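Local coordinates for protein virulence factor (Pectobacterium carotovorum, PDB 2W3Y) that acts as a virulence factor of a Drosophila pathogen, carries a palmitoyl group on sulfur and binds to lipid vesicles, at residues A[8-13]-A[244-249]; A[42-47]-A[253-258]; A[175-180]-A[185-190]. One frame throughout, in Å; residues are numbered along the deposited sequence.

Contact 1 of 3, residues A[8-13]-A[244-249]; sequences QDVDLY and DNFLDK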
loop_
_atom_site.group_PDB
_atom_site.type_symbol
_atom_site.label_atom_id
_atom_site.label_comp_id
_atom_site.label_asym_id
_atom_site.label_seq_id
_atom_site.Cartn_x
_atom_site.Cartn_y
_atom_site.Cartn_z
ATOM N N GLN A 8 6.532 -17.355 -15.625
ATOM C CA GLN A 8 6.382 -16.781 -17.000
ATOM C C GLN A 8 4.918 -16.623 -17.434
ATOM O O GLN A 8 4.627 -15.915 -18.401
ATOM C CB GLN A 8 7.187 -17.587 -18.034
ATOM C CG GLN A 8 8.678 -17.170 -18.153
ATOM C CD GLN A 8 8.877 -15.799 -18.813
ATOM O OE1 GLN A 8 8.309 -15.513 -19.875
ATOM N NE2 GLN A 8 9.690 -14.947 -18.183
ATOM N N ASP A 9 4.002 -17.271 -16.712
ATOM C CA ASP A 9 2.570 -17.019 -16.900
ATOM C C ASP A 9 2.186 -15.617 -16.408
ATOM O O ASP A 9 1.231 -15.020 -16.904
ATOM C CB ASP A 9 1.675 -18.119 -16.285
ATOM C CG ASP A 9 2.335 -18.871 -15.124
ATOM O OD1 ASP A 9 1.657 -19.750 -14.544
ATOM O OD2 ASP A 9 3.515 -18.602 -14.793
ATOM N N VAL A 10 2.945 -15.098 -15.441
ATOM C CA VAL A 10 2.817 -13.704 -15.016
ATOM C C VAL A 10 3.322 -12.756 -16.106
ATOM O O VAL A 10 2.652 -11.765 -16.424
ATOM C CB VAL A 10 3.584 -13.430 -13.717
ATOM C CG1 VAL A 10 2.934 -12.288 -12.954
ATOM C CG2 VAL A 10 3.613 -14.670 -12.877
ATOM N N ASP A 11 4.493 -13.064 -16.675
ATOM C CA ASP A 11 5.026 -12.316 -17.826
ATOM C C ASP A 11 4.026 -12.213 -18.989
ATOM O O ASP A 11 3.823 -11.123 -19.543
ATOM C CB ASP A 11 6.373 -12.891 -18.297
ATOM C CG ASP A 11 6.871 -12.252 -19.612
ATOM O OD1 ASP A 11 6.940 -11.005 -19.718
ATOM O OD2 ASP A 11 7.190 -13.013 -20.555
ATOM N N LEU A 12 3.387 -13.329 -19.336
ATOM C CA LEU A 12 2.396 -13.353 -20.417
ATOM C C LEU A 12 1.156 -12.509 -20.098
ATOM O O LEU A 12 0.613 -11.837 -20.976
ATOM C CB LEU A 12 1.976 -14.794 -20.736
ATOM C CG LEU A 12 3.061 -15.807 -21.128
ATOM C CD1 LEU A 12 2.478 -17.213 -21.276
ATOM C CD2 LEU A 12 3.797 -15.375 -22.396
ATOM N N TYR A 13 0.718 -12.560 -18.839
ATOM C CA TYR A 13 -0.428 -11.780 -18.364
ATOM C C TYR A 13 -0.180 -10.282 -18.562
ATOM O O TYR A 13 -1.026 -9.551 -19.099
ATOM C CB TYR A 13 -0.726 -12.102 -16.884
ATOM C CG TYR A 13 -1.904 -11.318 -16.344
ATOM C CD1 TYR A 13 -3.216 -11.736 -16.593
ATOM C CD2 TYR A 13 -1.705 -10.141 -15.603
ATOM C CE1 TYR A 13 -4.308 -11.007 -16.123
ATOM C CE2 TYR A 13 -2.785 -9.414 -15.122
ATOM C CZ TYR A 13 -4.080 -9.854 -15.384
ATOM O OH TYR A 13 -5.150 -9.133 -14.911
ATOM N N ASP A 244 14.095 -9.337 -11.167
ATOM C CA ASP A 244 14.723 -8.151 -11.770
ATOM C C ASP A 244 14.314 -7.899 -13.216
ATOM O O ASP A 244 14.045 -6.751 -13.580
ATOM C CB ASP A 244 16.251 -8.219 -11.658
ATOM C CG ASP A 244 16.744 -7.981 -10.236
ATOM O OD1 ASP A 244 15.960 -7.460 -9.399
ATOM O OD2 ASP A 244 17.916 -8.328 -9.952
ATOM N N ASN A 245 14.246 -8.967 -14.019
ATOM C CA ASN A 245 13.844 -8.863 -15.420
ATOM C C ASN A 245 12.386 -8.438 -15.570
ATOM O O ASN A 245 12.056 -7.596 -16.404
ATOM C CB ASN A 245 14.071 -10.188 -16.176
ATOM C CG ASN A 245 15.557 -10.478 -16.463
ATOM O OD1 ASN A 245 16.385 -9.569 -16.563
ATOM N ND2 ASN A 245 15.886 -11.761 -16.602
ATOM N N PHE A 246 11.518 -9.043 -14.770
ATOM C CA PHE A 246 10.092 -8.715 -14.783
ATOM C C PHE A 246 9.877 -7.248 -14.388
ATOM O O PHE A 246 9.174 -6.504 -15.078
ATOM C CB PHE A 246 9.343 -9.649 -13.831
ATOM C CG PHE A 246 7.887 -9.314 -13.669
ATOM C CD1 PHE A 246 6.938 -9.836 -14.544
ATOM C CD2 PHE A 246 7.463 -8.489 -12.624
ATOM C CE1 PHE A 246 5.589 -9.532 -14.411
ATOM C CE2 PHE A 246 6.111 -8.178 -12.480
ATOM C CZ PHE A 246 5.176 -8.694 -13.383
ATOM N N LEU A 247 10.486 -6.848 -13.277
ATOM C CA LEU A 247 10.402 -5.458 -12.809
ATOM C C LEU A 247 10.938 -4.441 -13.838
ATOM O O LEU A 247 10.331 -3.390 -14.055
ATOM C CB LEU A 247 11.085 -5.297 -11.445
ATOM C CG LEU A 247 10.445 -5.971 -10.220
ATOM C CD1 LEU A 247 11.173 -5.535 -8.980
ATOM C CD2 LEU A 247 8.942 -5.661 -10.083
ATOM N N ASP A 248 12.051 -4.782 -14.493
ATOM C CA ASP A 248 12.615 -3.963 -15.570
ATOM C C ASP A 248 11.694 -3.829 -16.793
ATOM O O ASP A 248 11.569 -2.750 -17.369
ATOM C CB ASP A 248 14.012 -4.494 -15.968
ATOM C CG ASP A 248 15.105 -4.042 -15.010
ATOM O OD1 ASP A 248 14.854 -3.100 -14.215
ATOM O OD2 ASP A 248 16.227 -4.608 -15.052
ATOM N N LYS A 249 11.021 -4.915 -17.160
ATOM C CA LYS A 249 10.159 -4.929 -18.340
ATOM C C LYS A 249 8.841 -4.133 -18.187
ATOM O O LYS A 249 8.362 -3.500 -19.137
ATOM C CB LYS A 249 9.867 -6.385 -18.743
ATOM C CG LYS A 249 9.238 -6.549 -20.126
ATOM C CD LYS A 249 9.169 -8.022 -20.554
ATOM C CE LYS A 249 8.238 -8.224 -21.746
ATOM N NZ LYS A 249 7.940 -9.686 -21.990
#
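V10 and D11 of the N-terminal helix 9-18 meet F246 and K249 of helix 237-250 in a parallel helix pair. The short helical segments run almost exactly alongside each other, with 3° between their directions, and their axes come no closer than 11.2 Å. At that spacing the helices meet through the ring of F246 and the chain of K249. F246 does so on the buried side. Its CG lies anti to the backbone N (chi1 174°), which carries the ring across to helix 9-18, where CE1 comes to 4.1 Å from CG1 of V10. The two side chains cross at about a right angle, and the contact is a modest apolar touch. F246 also meets the rings of F14 (edge-to-face), F105 and Y250, while V10 also rests on A104 of helix 91-105.

Nearer the solvent, K249 stretches out in a fully extended chain and places NZ 2.8 Å from OD1 of D11 in a hydrogen-bonded salt bridge. The ammonium arrives on the syn lone pair, the side of the second carboxylate oxygen, yet remains 3.7 Å from OD2, so the grip is one-pronged. CD and CE of the lysine pass alongside the same OD1 on the way. Two donors share this oxygen, because the hydroxyl of Y250 also bonds to it, and NZ in turn has the side-chain oxygen of Q15 as a second acceptor. This small network fixes the carboxylate and probably keeps both charges stabilised. The whole is a parallel helix pair at the edge of the fold, its centre about 21 Å from the centre of the chain, with F246 and V10 on the buried side and the D11-K249 ion pair toward solvent.

Contact 2 of 3, residues A[42-47]-A[253-258]; sequences VQYQTY and KAIDDA
Y44 of strand 40-49 presses its ring against I255 and A258, which lie in the loop that follows helix 237-250 and contains a short 3-10 turn at 255-257. No hydrogen bond crosses between the two segments; their contact is apolar. CG of Y44 lies anti to its carbonyl carbon (chi1 -66°), setting the ring against I255 and A258.

The CH-pi component comes from I255, whose CG2 methyl stands 4.1 Å from the ring centroid of Y44 and 29° off its normal. It is displaced toward one side of the ring, with CD1 of Y44 the nearest carbon at 3.7 Å. CB of I255 lies 4.0 Å from CG of Y44, at the ring's attachment to its strand.

Plain van der Waals contact comes from the CB of A258, 3.8 Å from CD2 of Y44, on the same side of the ring plane as I255. V42 CG1 covers the other face, 3.8 Å above the plane and toward the rim, so the ring is wedged between its own strand and the loop.

Polar bonds act at the far end: the Y44 hydroxyl is bonded to S75 and to the carbonyl of V33, which ties down the tip of the buried ring.

Strand 40-49 runs in the mixed sheet between strands 166-179 and 262-266; the loop lies over it, with Y44 and I255 both touching V71 of helix 57-81.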
loop_
_atom_site.group_PDB
_atom_site.type_symbol
_atom_site.label_atom_id
_atom_site.label_comp_id
_atom_site.label_asym_id
_atom_site.label_seq_id
_atom_site.Cartn_x
_atom_site.Cartn_y
_atom_site.Cartn_z
ATOM N N VAL A 42 -5.872 6.904 -4.795
ATOM C CA VAL A 42 -5.021 5.785 -4.385
ATOM C C VAL A 42 -3.920 6.391 -3.529
ATOM O O VAL A 42 -3.181 7.244 -4.011
ATOM C CB VAL A 42 -4.327 5.082 -5.595
ATOM C CG1 VAL A 42 -3.532 3.870 -5.112
ATOM C CG2 VAL A 42 -5.332 4.708 -6.669
ATOM N N GLN A 43 -3.817 5.941 -2.282
ATOM C CA GLN A 43 -2.827 6.425 -1.350
ATOM C C GLN A 43 -1.609 5.505 -1.513
ATOM O O GLN A 43 -1.669 4.363 -1.153
ATOM C CB GLN A 43 -3.416 6.316 0.064
ATOM C CG GLN A 43 -2.785 7.178 1.098
ATOM C CD GLN A 43 -3.425 8.524 1.148
ATOM O OE1 GLN A 43 -4.562 8.677 1.635
ATOM N NE2 GLN A 43 -2.711 9.527 0.628
ATOM N N TYR A 44 -0.526 5.999 -2.099
ATOM C CA TYR A 44 0.694 5.197 -2.269
ATOM C C TYR A 44 1.596 5.335 -1.048
ATOM O O TYR A 44 1.997 6.443 -0.715
ATOM C CB TYR A 44 1.442 5.637 -3.527
ATOM C CG TYR A 44 0.727 5.371 -4.830
ATOM C CD1 TYR A 44 0.643 4.065 -5.351
ATOM C CD2 TYR A 44 0.167 6.412 -5.560
ATOM C CE1 TYR A 44 0.017 3.809 -6.557
ATOM C CE2 TYR A 44 -0.486 6.157 -6.790
ATOM C CZ TYR A 44 -0.555 4.849 -7.256
ATOM O OH TYR A 44 -1.161 4.586 -8.451
ATOM N N GLN A 45 1.911 4.233 -0.361
ATOM C CA GLN A 45 2.631 4.336 0.921
ATOM C C GLN A 45 3.729 3.275 1.116
ATOM O O GLN A 45 3.650 2.172 0.572
ATOM C CB GLN A 45 1.653 4.245 2.110
ATOM C CG GLN A 45 0.387 5.077 1.956
ATOM C CD GLN A 45 0.542 6.476 2.512
ATOM O OE1 GLN A 45 0.536 6.658 3.728
ATOM N NE2 GLN A 45 0.695 7.468 1.631
ATOM N N THR A 46 4.754 3.623 1.893
ATOM C CA THR A 46 5.792 2.670 2.317
ATOM C C THR A 46 6.011 2.823 3.817
ATOM O O THR A 46 6.489 3.867 4.292
ATOM C CB THR A 46 7.140 2.903 1.586
ATOM O OG1 THR A 46 6.929 2.902 0.175
ATOM C CG2 THR A 46 8.143 1.780 1.917
ATOM N N TYR A 47 5.626 1.797 4.575
ATOM C CA TYR A 47 5.769 1.858 6.021
ATOM C C TYR A 47 6.863 0.920 6.474
ATOM O O TYR A 47 6.826 -0.279 6.197
ATOM C CB TYR A 47 4.479 1.480 6.741
ATOM C CG TYR A 47 3.278 2.326 6.378
ATOM C CD1 TYR A 47 3.403 3.703 6.160
ATOM C CD2 TYR A 47 2.008 1.749 6.264
ATOM C CE1 TYR A 47 2.297 4.490 5.814
ATOM C CE2 TYR A 47 0.889 2.534 5.931
ATOM C CZ TYR A 47 1.046 3.903 5.715
ATOM O OH TYR A 47 -0.040 4.695 5.391
ATOM N N LYS A 253 6.010 4.412 -13.603
ATOM C CA LYS A 253 6.531 5.658 -13.037
ATOM C C LYS A 253 6.664 5.536 -11.519
ATOM O O LYS A 253 5.877 4.849 -10.882
ATOM C CB LYS A 253 5.583 6.814 -13.370
ATOM C CG LYS A 253 6.040 7.709 -14.514
ATOM C CD LYS A 253 5.772 7.109 -15.857
ATOM C CE LYS A 253 6.091 8.131 -16.943
ATOM N NZ LYS A 253 6.345 7.489 -18.254
ATOM N N ALA A 254 7.663 6.200 -10.949
ATOM C CA ALA A 254 7.911 6.145 -9.505
ATOM C C ALA A 254 6.702 6.598 -8.667
ATOM O O ALA A 254 6.190 7.710 -8.842
ATOM C CB ALA A 254 9.163 6.962 -9.143
ATOM N N ILE A 255 6.262 5.739 -7.751
ATOM C CA ILE A 255 5.207 6.123 -6.797
ATOM C C ILE A 255 5.647 7.237 -5.849
ATOM O O ILE A 255 4.805 7.989 -5.351
ATOM C CB ILE A 255 4.569 4.924 -6.021
ATOM C CG1 ILE A 255 5.572 4.263 -5.054
ATOM C CG2 ILE A 255 3.936 3.917 -7.001
ATOM C CD1 ILE A 255 4.952 3.277 -4.069
ATOM N N ASP A 256 6.955 7.374 -5.623
ATOM C CA ASP A 256 7.451 8.490 -4.789
ATOM C C ASP A 256 7.307 9.891 -5.417
ATOM O O ASP A 256 7.498 10.907 -4.730
ATOM C CB ASP A 256 8.862 8.216 -4.218
ATOM C CG ASP A 256 9.979 8.293 -5.270
ATOM O OD1 ASP A 256 9.720 8.686 -6.419
ATOM O OD2 ASP A 256 11.140 7.955 -4.916
ATOM N N ASP A 257 6.959 9.945 -6.707
ATOM C CA ASP A 257 6.561 11.197 -7.361
ATOM C C ASP A 257 5.053 11.536 -7.260
ATOM O O ASP A 257 4.649 12.643 -7.636
ATOM C CB ASP A 257 6.977 11.240 -8.843
ATOM C CG ASP A 257 8.487 11.234 -9.042
ATOM O OD1 ASP A 257 9.227 11.814 -8.206
ATOM O OD2 ASP A 257 8.936 10.649 -10.056
ATOM N N ALA A 258 4.228 10.609 -6.762
ATOM C CA ALA A 258 2.785 10.882 -6.627
ATOM C C ALA A 258 2.452 11.876 -5.496
ATOM O O ALA A 258 3.110 11.908 -4.457
ATOM C CB ALA A 258 2.004 9.569 -6.439
#

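Contact 3 of 3, residues A[175-180]-A[185-190]; sequences HDLFQD and VFYKPR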
loop_
_atom_site.group_PDB
_atom_site.type_symbol
_atom_site.label_atom_id
_atom_site.label_comp_id
_atom_site.label_asym_id
_atom_site.label_seq_id
_atom_site.Cartn_x
_atom_site.Cartn_y
_atom_site.Cartn_z
ATOM N N HIS A 175 7.306 -2.996 6.039
ATOM C CA HIS A 175 8.637 -3.552 6.219
ATOM C C HIS A 175 8.794 -3.738 7.722
ATOM O O HIS A 175 9.057 -2.783 8.462
ATOM C CB HIS A 175 9.687 -2.643 5.507
ATOM C CG HIS A 175 9.412 -2.504 4.042
ATOM N ND1 HIS A 175 9.932 -3.369 3.101
ATOM C CD2 HIS A 175 8.542 -1.705 3.375
ATOM C CE1 HIS A 175 9.450 -3.066 1.912
ATOM N NE2 HIS A 175 8.593 -2.067 2.052
ATOM N N ASP A 176 8.506 -4.970 8.166
ATOM C CA ASP A 176 8.404 -5.313 9.581
ATOM C C ASP A 176 9.735 -5.764 10.142
ATOM O O ASP A 176 10.298 -6.741 9.671
ATOM C CB ASP A 176 7.424 -6.472 9.838
ATOM C CG ASP A 176 6.064 -6.277 9.196
ATOM O OD1 ASP A 176 5.682 -5.134 8.870
ATOM O OD2 ASP A 176 5.384 -7.305 9.015
ATOM N N LEU A 177 10.198 -5.065 11.175
ATOM C CA LEU A 177 11.399 -5.460 11.932
ATOM C C LEU A 177 11.002 -5.696 13.368
ATOM O O LEU A 177 11.025 -4.784 14.182
ATOM C CB LEU A 177 12.493 -4.384 11.815
ATOM C CG LEU A 177 12.886 -4.491 10.348
ATOM C CD1 LEU A 177 12.638 -3.224 9.528
ATOM C CD2 LEU A 177 14.241 -5.171 10.134
ATOM N N PHE A 178 10.592 -6.926 13.650
ATOM C CA PHE A 178 10.030 -7.306 14.929
ATOM C C PHE A 178 10.782 -8.522 15.456
ATOM O O PHE A 178 11.386 -9.279 14.682
ATOM C CB PHE A 178 8.551 -7.718 14.771
ATOM C CG PHE A 178 7.620 -6.591 14.388
ATOM C CD1 PHE A 178 7.637 -5.371 15.081
ATOM C CD2 PHE A 178 6.697 -6.765 13.363
ATOM C CE1 PHE A 178 6.763 -4.332 14.738
ATOM C CE2 PHE A 178 5.815 -5.734 13.013
ATOM C CZ PHE A 178 5.857 -4.514 13.702
ATOM N N GLN A 179 10.686 -8.735 16.763
ATOM C CA GLN A 179 11.272 -9.905 17.422
ATOM C C GLN A 179 10.409 -11.157 17.297
ATOM O O GLN A 179 9.193 -11.111 17.566
ATOM C CB GLN A 179 11.467 -9.618 18.905
ATOM C CG GLN A 179 12.639 -8.750 19.248
ATOM C CD GLN A 179 12.643 -8.384 20.719
ATOM O OE1 GLN A 179 12.979 -9.205 21.572
ATOM N NE2 GLN A 179 12.244 -7.154 21.027
ATOM N N ASP A 180 11.025 -12.275 16.910
ATOM C CA ASP A 180 10.393 -13.596 17.084
ATOM C C ASP A 180 10.316 -13.986 18.573
ATOM O O ASP A 180 10.726 -13.209 19.441
ATOM C CB ASP A 180 11.050 -14.685 16.203
ATOM C CG ASP A 180 12.495 -15.050 16.622
ATOM O OD1 ASP A 180 12.889 -14.888 17.798
ATOM O OD2 ASP A 180 13.236 -15.536 15.738
ATOM N N VAL A 185 15.376 -10.538 15.915
ATOM C CA VAL A 185 14.695 -9.684 14.931
ATOM C C VAL A 185 14.639 -10.341 13.560
ATOM O O VAL A 185 15.649 -10.858 13.059
ATOM C CB VAL A 185 15.357 -8.291 14.819
ATOM C CG1 VAL A 185 14.670 -7.435 13.739
ATOM C CG2 VAL A 185 15.300 -7.569 16.153
ATOM N N PHE A 186 13.453 -10.318 12.953
ATOM C CA PHE A 186 13.289 -10.739 11.579
ATOM C C PHE A 186 12.825 -9.569 10.700
ATOM O O PHE A 186 12.256 -8.574 11.194
ATOM C CB PHE A 186 12.314 -11.926 11.475
ATOM C CG PHE A 186 10.925 -11.615 11.968
ATOM C CD1 PHE A 186 10.002 -10.975 11.140
ATOM C CD2 PHE A 186 10.545 -11.940 13.269
ATOM C CE1 PHE A 186 8.728 -10.683 11.591
ATOM C CE2 PHE A 186 9.260 -11.647 13.736
ATOM C CZ PHE A 186 8.354 -11.009 12.886
ATOM N N TYR A 187 13.085 -9.696 9.404
ATOM C CA TYR A 187 12.544 -8.778 8.412
ATOM C C TYR A 187 11.454 -9.469 7.575
ATOM O O TYR A 187 11.712 -10.480 6.905
ATOM C CB TYR A 187 13.677 -8.170 7.561
ATOM C CG TYR A 187 13.229 -7.367 6.363
ATOM C CD1 TYR A 187 12.264 -6.354 6.478
ATOM C CD2 TYR A 187 13.779 -7.619 5.103
ATOM C CE1 TYR A 187 11.862 -5.622 5.360
ATOM C CE2 TYR A 187 13.390 -6.897 3.994
ATOM C CZ TYR A 187 12.433 -5.900 4.122
ATOM O OH TYR A 187 12.049 -5.180 3.009
ATOM N N LYS A 188 10.224 -8.939 7.656
ATOM C CA LYS A 188 9.124 -9.397 6.806
ATOM C C LYS A 188 8.643 -8.267 5.889
ATOM O O LYS A 188 8.054 -7.295 6.366
ATOM C CB LYS A 188 7.959 -9.936 7.658
ATOM C CG LYS A 188 6.828 -10.600 6.855
ATOM C CD LYS A 188 5.560 -10.839 7.701
ATOM C CE LYS A 188 5.778 -11.876 8.805
ATOM N NZ LYS A 188 6.230 -13.211 8.285
ATOM N N PRO A 189 8.946 -8.355 4.575
ATOM C CA PRO A 189 8.355 -7.393 3.650
ATOM C C PRO A 189 7.010 -7.857 3.073
ATOM O O PRO A 189 6.925 -8.960 2.516
ATOM C CB PRO A 189 9.403 -7.277 2.546
ATOM C CG PRO A 189 10.116 -8.615 2.538
ATOM C CD PRO A 189 9.896 -9.267 3.897
ATOM N N ARG A 190 5.979 -7.018 3.200
ATOM C CA ARG A 190 4.628 -7.345 2.662
ATOM C C ARG A 190 4.144 -6.347 1.597
ATOM O O ARG A 190 4.359 -5.129 1.741
ATOM C CB ARG A 190 3.594 -7.386 3.792
ATOM C CG ARG A 190 3.776 -8.481 4.828
ATOM C CD ARG A 190 2.739 -8.339 5.975
ATOM N NE ARG A 190 3.134 -7.359 7.009
ATOM C CZ ARG A 190 2.284 -6.706 7.814
ATOM N NH1 ARG A 190 0.973 -6.920 7.716
ATOM N NH2 ARG A 190 2.737 -5.831 8.721
#
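D176 and F178 of strand 166-179 pair with K188 and F186 of strand 185-198 across an antiparallel beta hairpin. D176 and K188 form a hydrogen-bonded pair, N to O at 3.0 Å in each direction. F186 N gives a straight bond to F178 O (2.9 Å, 169°), whereas the return bond from F178 N to F186 O is long and weak. P189 stands opposite H175 in a non-hydrogen-bonded pair, so its missing N-H costs this pair nothing.

On one face, D176 meets R190 in a salt bridge, the carboxylate and guanidinium planes 60° apart. NH2 of R190 donates to OD1 (3.0 Å), which lies in the guanidinium plane; the bonds of NE and NH2 to OD2 are weak. OD2 takes a further bond from Y275, OD1 one from T174, and NH2 also reaches the carbonyl of G134. Alongside, F186 folds over its partner strand because CG sits between N and the carbonyl carbon (chi1 61°), bringing F178 O 3.1 Å above one ring face, near the rim.

On the other face, ND1 of H175 and the hydroxyl of Y187 share a hydrogen bond of 2.8 Å, with either able to donate. The rings lie rim to rim, and NE2 of H175 is bonded to S173.

At the end of the first strand, OD1 of D180 accepts from N184 N.

Several partners thus hold the D176 carboxylate, and the multiple contacts probably stabilise its negative charge while fastening the hairpin to Y275 near the C-terminus.

Contact 2 is the most central, its centre about 8 Å from the centre of the chain, and is apolar across its segments; contacts 1 and 3, their centres about 21 and 17 Å from it, are partly buried and add salt bridges. Contacts 2 and 3 share one sheet, since strands 40-49 and 166-179 are neighbours in it: Y47 O lies 2.8 Å from H175 N, a probable hydrogen bond, and T46 packs on H175. Contact 1 joins two helices instead and reaches contact 2 through sequence, helix 237-250 leading into the 253-258 loop. Backbone pairing dominates contact 3, whereas side chains carry nearly all of contact 1 and all close touches of contact 2.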